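Local structure of P450 epoxidase (1Q5D) at residues D27-I32 and A402-E407. The protein is a haem-binding member of the cytochrome P450 family from the bacterium Sorangium cellulosum, with a mostly helical fold around the haem. Residues are numbered along the deposited sequence; the frame is centred on the assembly and turned at random.
Sequences DPFPAI and AFRNIE. With EPB (7,11-dihydroxy-8,8,10,12,16-pentamethyl-3-[1-methyl-2-(2-methyl-thiazol-4-yl)vinyl]-4,17-dioxabicyclo[14.1.0]heptadecane-5,9-dione), chain C.
The guanidinium of R404 has P28 over one face, with P28 CD 3.3 Å above its plane, displaced toward the rim. The pyrrolidine reaches this face with CD and CG, the closest approach being P28 CD to R404 NH2 at 3.5 Å. F29 stands nearly perpendicular to the guanidinium, the two planes 87° apart, and meets it obliquely, with F29 CZ 3.7 Å from R404 NH1. P28 also lies against a face of the phenyl ring, its CG over the ring centre, so the proline, the phenyl ring and the guanidinium each touch the other two, packed around a common corner.

R404 reaches across from an inverse gamma turn centred on itself; a bend at chi3 (45°) turns the guanidinium out of line with the start of the chain. Its polar atoms are held from outside the two segments: NH1 forms a salt bridge with D298 and a hydrogen bond to N299 O, while NE donates to A25 O, fixing the plane over which P28 lies. The D27 carboxylate makes no salt bridge with R404, its OD1 lying 5.9 Å from R404 NH2, and accepts a weak capping bond from F29 N, D27 OD1 to F29 N being 3.4 Å.

Just before the arginine, A402 and F403 line the EPB pocket, with A402 CB 3.3 Å from EPB O12, and F403 also meets the rings of Y261 and H400. The contact thus joins the start of helix 29-38 to the loop leading into strand 406-412. Helix 257-272 packs against R404 and F403, and P331 of helix 330-333 against F29.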
# COMPACT_ATOMS: atom_id res chain seq x y z
N ASP A 27 14.63 -10.91 -0.45
CA ASP A 27 14.80 -11.27 -1.85
C ASP A 27 13.97 -12.50 -2.20
O ASP A 27 14.44 -13.64 -2.14
CB ASP A 27 16.28 -11.53 -2.14
CG ASP A 27 16.55 -11.83 -3.60
OD1 ASP A 27 15.64 -11.60 -4.45
OD2 ASP A 27 17.64 -12.30 -3.99
N PRO A 28 12.70 -12.27 -2.52
CA PRO A 28 11.78 -13.36 -2.82
C PRO A 28 11.89 -13.84 -4.26
O PRO A 28 11.19 -14.78 -4.64
CB PRO A 28 10.41 -12.70 -2.63
CG PRO A 28 10.65 -11.28 -3.02
CD PRO A 28 12.04 -10.95 -2.57
N PHE A 29 12.73 -13.20 -5.05
CA PHE A 29 12.64 -13.38 -6.50
C PHE A 29 13.05 -14.76 -7.04
O PHE A 29 12.30 -15.34 -7.83
CB PHE A 29 13.24 -12.17 -7.23
CG PHE A 29 12.50 -10.90 -6.92
CD1 PHE A 29 13.03 -9.96 -6.06
CD2 PHE A 29 11.21 -10.72 -7.40
CE1 PHE A 29 12.32 -8.81 -5.74
CE2 PHE A 29 10.49 -9.57 -7.08
CZ PHE A 29 11.05 -8.63 -6.25
N PRO A 30 14.16 -15.30 -6.57
CA PRO A 30 14.54 -16.68 -6.95
C PRO A 30 13.45 -17.70 -6.62
O PRO A 30 13.14 -18.54 -7.47
CB PRO A 30 15.82 -16.93 -6.14
CG PRO A 30 16.39 -15.57 -5.94
CD PRO A 30 15.17 -14.68 -5.69
N ALA A 31 12.86 -17.62 -5.43
CA ALA A 31 11.79 -18.55 -5.05
C ALA A 31 10.52 -18.43 -5.89
O ALA A 31 9.97 -19.43 -6.32
CB ALA A 31 11.46 -18.42 -3.55
N ILE A 32 10.04 -17.21 -6.13
CA ILE A 32 8.84 -17.09 -6.93
C ILE A 32 9.12 -17.31 -8.43
O ILE A 32 8.23 -17.73 -9.14
CB ILE A 32 8.10 -15.75 -6.67
CG1 ILE A 32 8.98 -14.56 -7.08
CG2 ILE A 32 7.68 -15.66 -5.19
CD1 ILE A 32 8.47 -13.19 -6.56
N ALA A 402 1.51 -8.57 5.02
CA ALA A 402 1.22 -8.06 3.67
C ALA A 402 2.43 -7.50 2.93
O ALA A 402 2.45 -7.47 1.70
CB ALA A 402 0.10 -7.00 3.73
N PHE A 403 3.43 -7.02 3.66
CA PHE A 403 4.52 -6.30 3.05
C PHE A 403 5.85 -6.96 3.29
O PHE A 403 6.08 -7.58 4.34
CB PHE A 403 4.60 -4.88 3.61
CG PHE A 403 3.37 -4.05 3.37
CD1 PHE A 403 2.63 -3.56 4.43
CD2 PHE A 403 2.99 -3.74 2.07
CE1 PHE A 403 1.50 -2.79 4.20
CE2 PHE A 403 1.87 -2.96 1.83
CZ PHE A 403 1.12 -2.48 2.89
N ARG A 404 6.75 -6.79 2.33
CA ARG A 404 8.15 -7.06 2.55
C ARG A 404 8.68 -5.85 3.32
O ARG A 404 9.39 -5.00 2.76
CB ARG A 404 8.88 -7.24 1.21
CG ARG A 404 8.25 -8.27 0.25
CD ARG A 404 8.83 -8.23 -1.19
NE ARG A 404 10.29 -8.15 -1.15
CZ ARG A 404 11.04 -7.52 -2.04
NH1 ARG A 404 10.48 -6.91 -3.08
NH2 ARG A 404 12.35 -7.49 -1.89
N ASN A 405 8.34 -5.77 4.61
CA ASN A 405 8.56 -4.55 5.39
C ASN A 405 10.02 -4.35 5.78
O ASN A 405 10.64 -5.22 6.41
CB ASN A 405 7.66 -4.53 6.64
CG ASN A 405 7.88 -5.74 7.57
OD1 ASN A 405 7.97 -6.88 7.11
ND2 ASN A 405 7.96 -5.48 8.89
N ILE A 406 10.58 -3.20 5.40
CA ILE A 406 11.92 -2.84 5.84
C ILE A 406 11.82 -2.18 7.21
O ILE A 406 11.12 -1.17 7.37
CB ILE A 406 12.60 -1.87 4.86
CG1 ILE A 406 12.75 -2.51 3.48
CG2 ILE A 406 13.98 -1.49 5.39
CD1 ILE A 406 13.30 -1.55 2.39
N GLU A 407 12.51 -2.75 8.19
CA GLU A 407 12.48 -2.24 9.54
C GLU A 407 13.50 -1.12 9.76
O GLU A 407 13.25 -0.20 10.53
CB GLU A 407 12.70 -3.38 10.54
CG GLU A 407 11.56 -4.39 10.53
CD GLU A 407 11.79 -5.57 11.47
OE1 GLU A 407 10.79 -6.17 11.88
OE2 GLU A 407 12.94 -5.88 11.80
O16 EPB C . -2.22 -2.95 4.16
C51 EPB C . -0.97 -3.23 -0.48
O41 EPB C . -2.58 -1.09 -0.66
C5 EPB C . -2.24 -2.46 -0.49
C4 EPB C . -2.91 -1.52 0.66
C16 EPB C . -3.02 -3.68 3.71
O1 EPB C . -4.11 -3.32 2.92
C2 EPB C . -4.44 -1.85 2.58
C3 EPB C . -4.29 -1.67 1.02
C20 EPB C . -5.94 -1.74 3.07
C21 EPB C . -6.04 -1.76 4.59
C22 EPB C . -7.00 -1.63 2.22
C23 EPB C . -8.45 -1.56 2.44
N26 EPB C . -9.00 -2.27 3.49
C25 EPB C . -10.35 -2.11 3.53
C27 EPB C . -11.12 -2.78 4.60
C24 EPB C . -9.35 -0.90 1.69
S1 EPB C . -10.93 -1.14 2.30
C15 EPB C . -2.92 -5.21 3.96
C14 EPB C . -4.29 -5.94 4.31
O14 EPB C . -4.80 -5.17 5.39
C13 EPB C . -4.20 -7.54 4.58
C29 EPB C . -3.30 -7.79 5.84
C30 EPB C . -5.58 -8.08 4.97
C12 EPB C . -3.54 -8.34 3.32
O12 EPB C . -2.47 -9.01 3.47
C11 EPB C . -4.12 -8.36 1.85
C28 EPB C . -4.14 -9.86 1.46
C10 EPB C . -3.48 -7.22 1.11
O10 EPB C . -2.08 -7.54 0.82
C9 EPB C . -4.28 -7.05 -0.17
C91 EPB C . -5.64 -6.65 0.17
C8 EPB C . -3.86 -5.91 -1.04
C7 EPB C . -2.73 -4.97 -0.45
C6 EPB C . -3.50 -3.55 -0.52